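Local atomic coordinates of iodotyrosine deiodinase (Thermotoga neapolitana DSM 4359, PDB entry 6PZ0), a protein that catalyses the FMN-dependent reductive removal of halogen from halotyrosines such as mono- and diiodotyrosine, yielding tyrosine and free halide. Residues T13-K18 and G134-T139; R62-S67 and Y138-F143. One frame throughout, in Å; residues are numbered along the deposited sequence.

Interaction 1. Residues T13-K18 and G134-T139. With FMN (flavin mononucleotide), chain C; TYR (tyrosine), chain D.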
loop_
_atom_site.group_PDB
_atom_site.type_symbol
_atom_site.label_atom_id
_atom_site.label_comp_id
_atom_site.label_asym_id
_atom_site.label_seq_id
_atom_site.Cartn_x
_atom_site.Cartn_y
_atom_site.Cartn_z
ATOM N N THR A 13 8.138 3.929 13.091
ATOM C CA THR A 13 7.038 3.532 13.954
ATOM C C THR A 13 6.950 4.427 15.154
ATOM O O THR A 13 7.962 4.788 15.741
ATOM C CB THR A 13 7.205 2.094 14.454
ATOM O OG1 THR A 13 7.664 1.249 13.398
ATOM C CG2 THR A 13 5.897 1.556 14.974
ATOM N N VAL A 14 5.725 4.753 15.553
ATOM C CA VAL A 14 5.517 5.420 16.822
ATOM C C VAL A 14 4.534 4.569 17.630
ATOM O O VAL A 14 3.412 4.341 17.213
ATOM C CB VAL A 14 5.008 6.862 16.638
ATOM C CG1 VAL A 14 4.707 7.506 17.989
ATOM C CG2 VAL A 14 6.018 7.704 15.888
ATOM N N ARG A 15 5.007 4.065 18.770
ATOM C CA ARG A 15 4.193 3.277 19.692
ATOM C C ARG A 15 4.055 3.973 21.038
ATOM O O ARG A 15 3.407 3.458 21.959
ATOM C CB ARG A 15 4.793 1.885 19.897
ATOM C CG ARG A 15 4.870 1.069 18.635
ATOM C CD ARG A 15 5.343 -0.337 18.908
ATOM N NE ARG A 15 5.443 -1.154 17.707
ATOM C CZ ARG A 15 6.501 -1.195 16.902
ATOM N NH1 ARG A 15 7.575 -0.467 17.148
ATOM N NH2 ARG A 15 6.485 -1.975 15.844
ATOM N N ARG A 16 4.694 5.126 21.151
ATOM C CA ARG A 16 4.613 5.970 22.332
ATOM C C ARG A 16 4.016 7.274 21.919
ATOM O O ARG A 16 4.539 7.952 21.047
ATOM C CB ARG A 16 5.990 6.226 22.943
ATOM C CG ARG A 16 6.650 5.032 23.516
ATOM C CD ARG A 16 8.085 5.422 23.954
ATOM N NE ARG A 16 8.071 6.615 24.809
ATOM C CZ ARG A 16 7.933 6.597 26.139
ATOM N NH1 ARG A 16 7.836 5.449 26.807
ATOM N NH2 ARG A 16 7.919 7.739 26.811
ATOM N N PHE A 17 2.936 7.637 22.584
ATOM C CA PHE A 17 2.170 8.813 22.235
ATOM C C PHE A 17 1.958 9.721 23.428
ATOM O O PHE A 17 1.833 9.252 24.547
ATOM C CB PHE A 17 0.814 8.390 21.697
ATOM C CG PHE A 17 0.882 7.611 20.437
ATOM C CD1 PHE A 17 0.984 8.263 19.209
ATOM C CD2 PHE A 17 0.814 6.233 20.462
ATOM C CE1 PHE A 17 1.034 7.535 18.038
ATOM C CE2 PHE A 17 0.870 5.506 19.305
ATOM C CZ PHE A 17 0.974 6.149 18.088
ATOM N N LYS A 18 1.908 11.019 23.177
ATOM C CA LYS A 18 1.395 11.973 24.148
ATOM C C LYS A 18 -0.117 11.877 24.263
ATOM O O LYS A 18 -0.782 11.347 23.378
ATOM C CB LYS A 18 1.794 13.386 23.737
ATOM C CG LYS A 18 3.288 13.591 23.611
ATOM C CD LYS A 18 3.585 14.936 23.010
ATOM C CE LYS A 18 5.070 15.200 22.957
ATOM N NZ LYS A 18 5.313 16.523 22.324
ATOM N N GLY A 134 2.454 10.571 14.592
ATOM C CA GLY A 134 3.073 9.269 14.566
ATOM C C GLY A 134 1.997 8.212 14.470
ATOM O O GLY A 134 0.845 8.442 14.829
ATOM N N SER A 135 2.381 7.038 14.001
ATOM C CA SER A 135 1.453 5.929 13.980
ATOM C C SER A 135 2.180 4.606 13.872
ATOM O O SER A 135 3.416 4.537 13.862
ATOM C CB SER A 135 0.443 6.053 12.833
ATOM O OG SER A 135 -0.623 5.136 13.030
ATOM N N VAL A 136 1.399 3.547 13.894
ATOM C CA VAL A 136 1.920 2.195 13.717
ATOM C C VAL A 136 0.800 1.391 13.069
ATOM O O VAL A 136 -0.340 1.487 13.491
ATOM C CB VAL A 136 2.398 1.516 15.043
ATOM C CG1 VAL A 136 1.358 1.594 16.123
ATOM C CG2 VAL A 136 2.759 0.072 14.775
ATOM N N PRO A 137 1.109 0.645 11.997
ATOM C CA PRO A 137 0.073 -0.206 11.418
ATOM C C PRO A 137 -0.131 -1.386 12.318
ATOM O O PRO A 137 0.650 -2.327 12.299
ATOM C CB PRO A 137 0.653 -0.625 10.077
ATOM C CG PRO A 137 1.765 0.331 9.806
ATOM C CD PRO A 137 2.298 0.703 11.138
ATOM N N TYR A 138 -1.133 -1.299 13.165
ATOM C CA TYR A 138 -1.323 -2.339 14.155
ATOM C C TYR A 138 -2.293 -3.378 13.620
ATOM O O TYR A 138 -3.412 -3.063 13.241
ATOM C CB TYR A 138 -1.805 -1.760 15.482
ATOM C CG TYR A 138 -2.089 -2.888 16.411
ATOM C CD1 TYR A 138 -1.072 -3.751 16.813
ATOM C CD2 TYR A 138 -3.372 -3.135 16.848
ATOM C CE1 TYR A 138 -1.348 -4.821 17.643
ATOM C CE2 TYR A 138 -3.655 -4.194 17.660
ATOM C CZ TYR A 138 -2.634 -5.037 18.062
ATOM O OH TYR A 138 -2.909 -6.110 18.859
ATOM N N THR A 139 -1.844 -4.631 13.618
ATOM C CA THR A 139 -2.608 -5.723 13.056
ATOM C C THR A 139 -2.681 -6.855 14.071
ATOM O O THR A 139 -1.783 -7.674 14.131
ATOM C CB THR A 139 -1.971 -6.236 11.750
ATOM O OG1 THR A 139 -0.627 -6.643 12.007
ATOM C CG2 THR A 139 -1.938 -5.133 10.688
HETATM N N1 FMN C . 3.909 -3.120 14.683
HETATM C C2 FMN C . 3.424 -3.605 15.846
HETATM O O2 FMN C . 3.899 -3.223 16.898
HETATM N N3 FMN C . 2.409 -4.509 15.826
HETATM C C4 FMN C . 1.842 -4.939 14.659
HETATM O O4 FMN C . 0.919 -5.759 14.702
HETATM C C4A FMN C . 2.341 -4.448 13.454
HETATM N N5 FMN C . 1.802 -4.864 12.255
HETATM C C5A FMN C . 2.280 -4.339 11.072
HETATM C C6 FMN C . 1.708 -4.761 9.881
HETATM C C7 FMN C . 2.169 -4.254 8.670
HETATM C C7M FMN C . 1.520 -4.718 7.398
HETATM C C8 FMN C . 3.207 -3.328 8.685
HETATM C C8M FMN C . 3.675 -2.760 7.374
HETATM C C9 FMN C . 3.792 -2.903 9.874
HETATM C C9A FMN C . 3.331 -3.419 11.089
HETATM N N10 FMN C . 3.906 -3.024 12.313
HETATM C C10 FMN C . 3.371 -3.528 13.487
HETATM C "C1'" FMN C . 5.023 -2.034 12.367
HETATM C "C2'" FMN C . 6.361 -2.717 11.996
HETATM O "O2'" FMN C . 6.868 -3.473 13.084
HETATM C "C3'" FMN C . 7.381 -1.676 11.538
HETATM O "O3'" FMN C . 6.902 -1.120 10.341
HETATM C "C4'" FMN C . 8.792 -2.252 11.308
HETATM O "O4'" FMN C . 9.302 -2.700 12.542
HETATM C "C5'" FMN C . 9.710 -1.184 10.772
HETATM O "O5'" FMN C . 9.689 -0.090 11.656
HETATM P P FMN C . 10.582 1.175 11.357
HETATM O O1P FMN C . 10.459 2.115 12.562
HETATM O O2P FMN C . 10.065 1.873 10.125
HETATM O O3P FMN C . 12.015 0.743 11.102
HETATM N N TYR D . 0.765 -8.032 16.243
HETATM C CA TYR D . 1.781 -8.453 17.216
HETATM C C TYR D . 2.200 -7.298 18.115
HETATM O O TYR D . 2.979 -7.484 19.061
HETATM C CB TYR D . 2.995 -9.045 16.499
HETATM C CG TYR D . 3.681 -8.154 15.488
HETATM C CD1 TYR D . 4.505 -7.114 15.885
HETATM C CD2 TYR D . 3.538 -8.388 14.126
HETATM C CE1 TYR D . 5.148 -6.306 14.953
HETATM C CE2 TYR D . 4.200 -7.595 13.187
HETATM C CZ TYR D . 4.982 -6.558 13.612
HETATM O OH TYR D . 5.614 -5.770 12.678
HETATM O OXT TYR D . 1.762 -6.156 17.894
#
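Thr-13, Val-14 and Phe-17 pack on Gly-134, Ser-135 and Val-136 in a buried loop-to-strand contact, where the loop between helices 4-10 and 24-35 lies against the short, weakly bonded strand 134-135, outermost in this chain's sheet, and the turn leaving it. One backbone hydrogen bond joins the two: Val-14 N donates to Ser-135 O at 2.9 Å and 167°. Around it the packing is close. Thr-13 CG2 presses on Val-136 CG2 at 3.5 Å, tighter than usual for two carbons, and the same methyl also lies over the centre of one face of the Arg-15 guanidinium, 3.3 Å above its plane. Val-14 CG2 sits on Gly-134 CA at 3.6 Å, in the space that a CB there would need. Phe-17 brings its ring edge, at CE1, to Gly-134 O, while Val-14 CG1 lies over one ring face toward the rim.

Both segments reach FMN. Thr-13 N points almost straight at phosphate O1P (3.0 Å, 176°). With the Arg-15 chain extended from CG to NE, its guanidinium meets the flavin edge-on: NE donates to FMN O2 at 2.7 Å and NH2 to FMN N1 at 3.0 Å. A positive charge here would probably stabilise negative charge at N1 and O2 of reduced flavin. Beyond Val-136, whose CG2 touches N1, Thr-139 N donates to FMN O4 at 3.2 Å. The N-terminal loop and the chain leaving strand 134-135 together hold the phosphate and the pyrimidine side of the isoalloxazine, as expected of the FMN site of the nitroreductase fold.

Interaction 2. Residues R62-S67 and Y138-F143; sequences RVCERS and YTPPDF. With FMN (flavin mononucleotide), chain C; TYR (tyrosine), chain D.
Cys-64 and Ser-67, one turn apart on helix 54-74, face Tyr-138 and the two prolines of the loop before helix 144-149. The apolar part centres on Cys-64. Its SG lies at the edge of the Tyr-138 ring, 5.1 Å from the centroid and 90° off the normal, a sulfur-aromatic contact, and also meets Pro-140 CG at 3.8 Å. Cys-64 CB touches Tyr-138 OH at 3.4 Å. With CG anti to the backbone N (chi1 175°), the ring spans from helix to ligand, and Tyr-138 CE1 approaches OXT of the bound tyrosine at 3.4 Å; its hydroxyl is hydrogen-bonded to Glu-68, which also hydrogen-bonds the bound tyrosine and binds 3-iodo-L-tyrosine.

Polar contact is slight: Asp-142 N donates a weak, bent bond to Ser-67 OG (3.3 Å, 121°), which also rests against the Pro-141 ring. The carboxylate of Asp-142 instead caps Arg-144 N at the turn into helix 144-149.

With an alanine in place of Tyr-138 the ring and hydroxyl are gone; a gap would probably open between Cys-64 and the bound tyrosine, and Glu-68 is likely to be less firmly positioned. Tyr-138 and Thr-139 line the iodotyrosine deiodinase active site, and Cys-64 backs the Tyr-138 ring from helix 54-74.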
loop_
_atom_site.group_PDB
_atom_site.type_symbol
_atom_site.label_atom_id
_atom_site.label_comp_id
_atom_site.label_asym_id
_atom_site.label_seq_id
_atom_site.Cartn_x
_atom_site.Cartn_y
_atom_site.Cartn_z
ATOM N N ARG A 62 -8.390 -4.264 24.949
ATOM C CA ARG A 62 -8.427 -5.518 25.682
ATOM C C ARG A 62 -8.710 -6.683 24.739
ATOM O O ARG A 62 -8.125 -7.754 24.864
ATOM C CB ARG A 62 -9.450 -5.425 26.817
ATOM C CG ARG A 62 -9.032 -4.441 27.907
ATOM C CD ARG A 62 -9.947 -4.501 29.127
ATOM N NE ARG A 62 -11.230 -3.886 28.813
ATOM C CZ ARG A 62 -11.484 -2.582 28.898
ATOM N NH1 ARG A 62 -10.547 -1.729 29.298
ATOM N NH2 ARG A 62 -12.681 -2.128 28.570
ATOM N N VAL A 63 -9.588 -6.495 23.765
ATOM C CA VAL A 63 -9.787 -7.551 22.769
ATOM C C VAL A 63 -8.504 -7.895 22.017
ATOM O O VAL A 63 -8.181 -9.073 21.812
ATOM C CB VAL A 63 -10.897 -7.137 21.786
ATOM C CG1 VAL A 63 -10.871 -7.960 20.526
ATOM C CG2 VAL A 63 -12.230 -7.269 22.490
ATOM N N CYS A 64 -7.769 -6.870 21.610
ATOM C CA CYS A 64 -6.504 -7.087 20.902
ATOM C C CYS A 64 -5.468 -7.767 21.784
ATOM O O CYS A 64 -4.772 -8.681 21.347
ATOM C CB CYS A 64 -5.956 -5.773 20.392
ATOM S SG CYS A 64 -6.987 -5.160 19.054
ATOM N N GLU A 65 -5.370 -7.306 23.018
ATOM C CA GLU A 65 -4.410 -7.850 23.959
ATOM C C GLU A 65 -4.697 -9.314 24.190
ATOM O O GLU A 65 -3.777 -10.136 24.226
ATOM C CB GLU A 65 -4.443 -7.072 25.264
ATOM C CG GLU A 65 -3.701 -5.778 25.170
ATOM C CD GLU A 65 -3.619 -5.037 26.469
ATOM O OE1 GLU A 65 -4.386 -5.366 27.416
ATOM O OE2 GLU A 65 -2.783 -4.114 26.535
ATOM N N ARG A 66 -5.974 -9.657 24.314
ATOM C CA ARG A 66 -6.325 -11.049 24.561
ATOM C C ARG A 66 -5.872 -11.885 23.375
ATOM O O ARG A 66 -5.247 -12.934 23.528
ATOM C CB ARG A 66 -7.828 -11.213 24.786
ATOM C CG ARG A 66 -8.315 -12.648 24.679
ATOM C CD ARG A 66 -7.724 -13.473 25.767
ATOM N NE ARG A 66 -6.547 -14.231 25.348
ATOM C CZ ARG A 66 -5.841 -15.005 26.168
ATOM N NH1 ARG A 66 -6.199 -15.112 27.441
ATOM N NH2 ARG A 66 -4.780 -15.667 25.725
ATOM N N SER A 67 -6.200 -11.392 22.189
ATOM C CA SER A 67 -5.850 -12.060 20.943
ATOM C C SER A 67 -4.331 -12.208 20.845
ATOM O O SER A 67 -3.846 -13.272 20.479
ATOM C CB SER A 67 -6.401 -11.268 19.743
ATOM O OG SER A 67 -6.204 -11.953 18.514
ATOM N N TYR A 138 -1.133 -1.299 13.165
ATOM C CA TYR A 138 -1.323 -2.339 14.155
ATOM C C TYR A 138 -2.293 -3.378 13.620
ATOM O O TYR A 138 -3.412 -3.063 13.241
ATOM C CB TYR A 138 -1.805 -1.760 15.482
ATOM C CG TYR A 138 -2.089 -2.888 16.411
ATOM C CD1 TYR A 138 -1.072 -3.751 16.813
ATOM C CD2 TYR A 138 -3.372 -3.135 16.848
ATOM C CE1 TYR A 138 -1.348 -4.821 17.643
ATOM C CE2 TYR A 138 -3.655 -4.194 17.660
ATOM C CZ TYR A 138 -2.634 -5.037 18.062
ATOM O OH TYR A 138 -2.909 -6.110 18.859
ATOM N N THR A 139 -1.844 -4.631 13.618
ATOM C CA THR A 139 -2.608 -5.723 13.056
ATOM C C THR A 139 -2.681 -6.855 14.071
ATOM O O THR A 139 -1.783 -7.674 14.131
ATOM C CB THR A 139 -1.971 -6.236 11.750
ATOM O OG1 THR A 139 -0.627 -6.643 12.007
ATOM C CG2 THR A 139 -1.938 -5.133 10.688
ATOM N N PRO A 140 -3.744 -6.898 14.883
ATOM C CA PRO A 140 -3.893 -8.009 15.837
ATOM C C PRO A 140 -4.178 -9.318 15.117
ATOM O O PRO A 140 -4.552 -9.299 13.954
ATOM C CB PRO A 140 -5.085 -7.587 16.683
ATOM C CG PRO A 140 -5.902 -6.734 15.747
ATOM C CD PRO A 140 -4.914 -6.018 14.872
ATOM N N PRO A 141 -4.009 -10.452 15.803
ATOM C CA PRO A 141 -4.180 -11.765 15.176
ATOM C C PRO A 141 -5.569 -11.980 14.615
ATOM O O PRO A 141 -5.720 -12.659 13.597
ATOM C CB PRO A 141 -3.923 -12.747 16.321
ATOM C CG PRO A 141 -3.116 -12.005 17.310
ATOM C CD PRO A 141 -3.518 -10.555 17.188
ATOM N N ASP A 142 -6.564 -11.425 15.300
ATOM C CA ASP A 142 -7.954 -11.596 14.930
ATOM C C ASP A 142 -8.599 -10.223 14.907
ATOM O O ASP A 142 -8.456 -9.446 15.843
ATOM C CB ASP A 142 -8.678 -12.527 15.911
ATOM C CG ASP A 142 -10.116 -12.822 15.499
ATOM O OD1 ASP A 142 -10.440 -12.748 14.287
ATOM O OD2 ASP A 142 -10.925 -13.139 16.399
ATOM N N PHE A 143 -9.279 -9.924 13.812
ATOM C CA PHE A 143 -9.933 -8.628 13.645
ATOM C C PHE A 143 -11.428 -8.715 13.885
ATOM O O PHE A 143 -12.092 -7.687 14.025
ATOM C CB PHE A 143 -9.698 -8.089 12.246
ATOM C CG PHE A 143 -8.507 -7.187 12.116
ATOM C CD1 PHE A 143 -8.385 -6.048 12.890
ATOM C CD2 PHE A 143 -7.550 -7.446 11.165
ATOM C CE1 PHE A 143 -7.307 -5.194 12.727
ATOM C CE2 PHE A 143 -6.466 -6.600 10.997
ATOM C CZ PHE A 143 -6.351 -5.475 11.774
HETATM N N1 FMN C . 3.909 -3.120 14.683
HETATM C C2 FMN C . 3.424 -3.605 15.846
HETATM O O2 FMN C . 3.899 -3.223 16.898
HETATM N N3 FMN C . 2.409 -4.509 15.826
HETATM C C4 FMN C . 1.842 -4.939 14.659
HETATM O O4 FMN C . 0.919 -5.759 14.702
HETATM C C4A FMN C . 2.341 -4.448 13.454
HETATM N N5 FMN C . 1.802 -4.864 12.255
HETATM C C5A FMN C . 2.280 -4.339 11.072
HETATM C C6 FMN C . 1.708 -4.761 9.881
HETATM C C7 FMN C . 2.169 -4.254 8.670
HETATM C C7M FMN C . 1.520 -4.718 7.398
HETATM C C8 FMN C . 3.207 -3.328 8.685
HETATM C C8M FMN C . 3.675 -2.760 7.374
HETATM C C9 FMN C . 3.792 -2.903 9.874
HETATM C C9A FMN C . 3.331 -3.419 11.089
HETATM N N10 FMN C . 3.906 -3.024 12.313
HETATM C C10 FMN C . 3.371 -3.528 13.487
HETATM C "C1'" FMN C . 5.023 -2.034 12.367
HETATM C "C2'" FMN C . 6.361 -2.717 11.996
HETATM O "O2'" FMN C . 6.868 -3.473 13.084
HETATM C "C3'" FMN C . 7.381 -1.676 11.538
HETATM O "O3'" FMN C . 6.902 -1.120 10.341
HETATM C "C4'" FMN C . 8.792 -2.252 11.308
HETATM O "O4'" FMN C . 9.302 -2.700 12.542
HETATM C "C5'" FMN C . 9.710 -1.184 10.772
HETATM O "O5'" FMN C . 9.689 -0.090 11.656
HETATM P P FMN C . 10.582 1.175 11.357
HETATM O O1P FMN C . 10.459 2.115 12.562
HETATM O O2P FMN C . 10.065 1.873 10.125
HETATM O O3P FMN C . 12.015 0.743 11.102
HETATM N N TYR D . 0.765 -8.032 16.243
HETATM C CA TYR D . 1.781 -8.453 17.216
HETATM C C TYR D . 2.200 -7.298 18.115
HETATM O O TYR D . 2.979 -7.484 19.061
HETATM C CB TYR D . 2.995 -9.045 16.499
HETATM C CG TYR D . 3.681 -8.154 15.488
HETATM C CD1 TYR D . 4.505 -7.114 15.885
HETATM C CD2 TYR D . 3.538 -8.388 14.126
HETATM C CE1 TYR D . 5.148 -6.306 14.953
HETATM C CE2 TYR D . 4.200 -7.595 13.187
HETATM C CZ TYR D . 4.982 -6.558 13.612
HETATM O OH TYR D . 5.614 -5.770 12.678
HETATM O OXT TYR D . 1.762 -6.156 17.894
#

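From the N terminus, the chain passes residues 13-18 and runs through helix 54-74 before reaching strand 134-135 and the loop beyond it. Interaction 1 closes the longer loop, with 115 residues between its segments; interaction 2, with 70 between, starts inside that span but ends slightly past it, at 138-143. The spans therefore cross by a short overhang and share Tyr-138 and Thr-139. Their centres lie 15 Å apart, and apart from this shared piece the segments do not touch. Interaction 1 ties the N-terminal loop to the outermost strand of this chain's sheet; interaction 2 ties helix 54-74 to the same outgoing chain. Both reach FMN and the bound tyrosine.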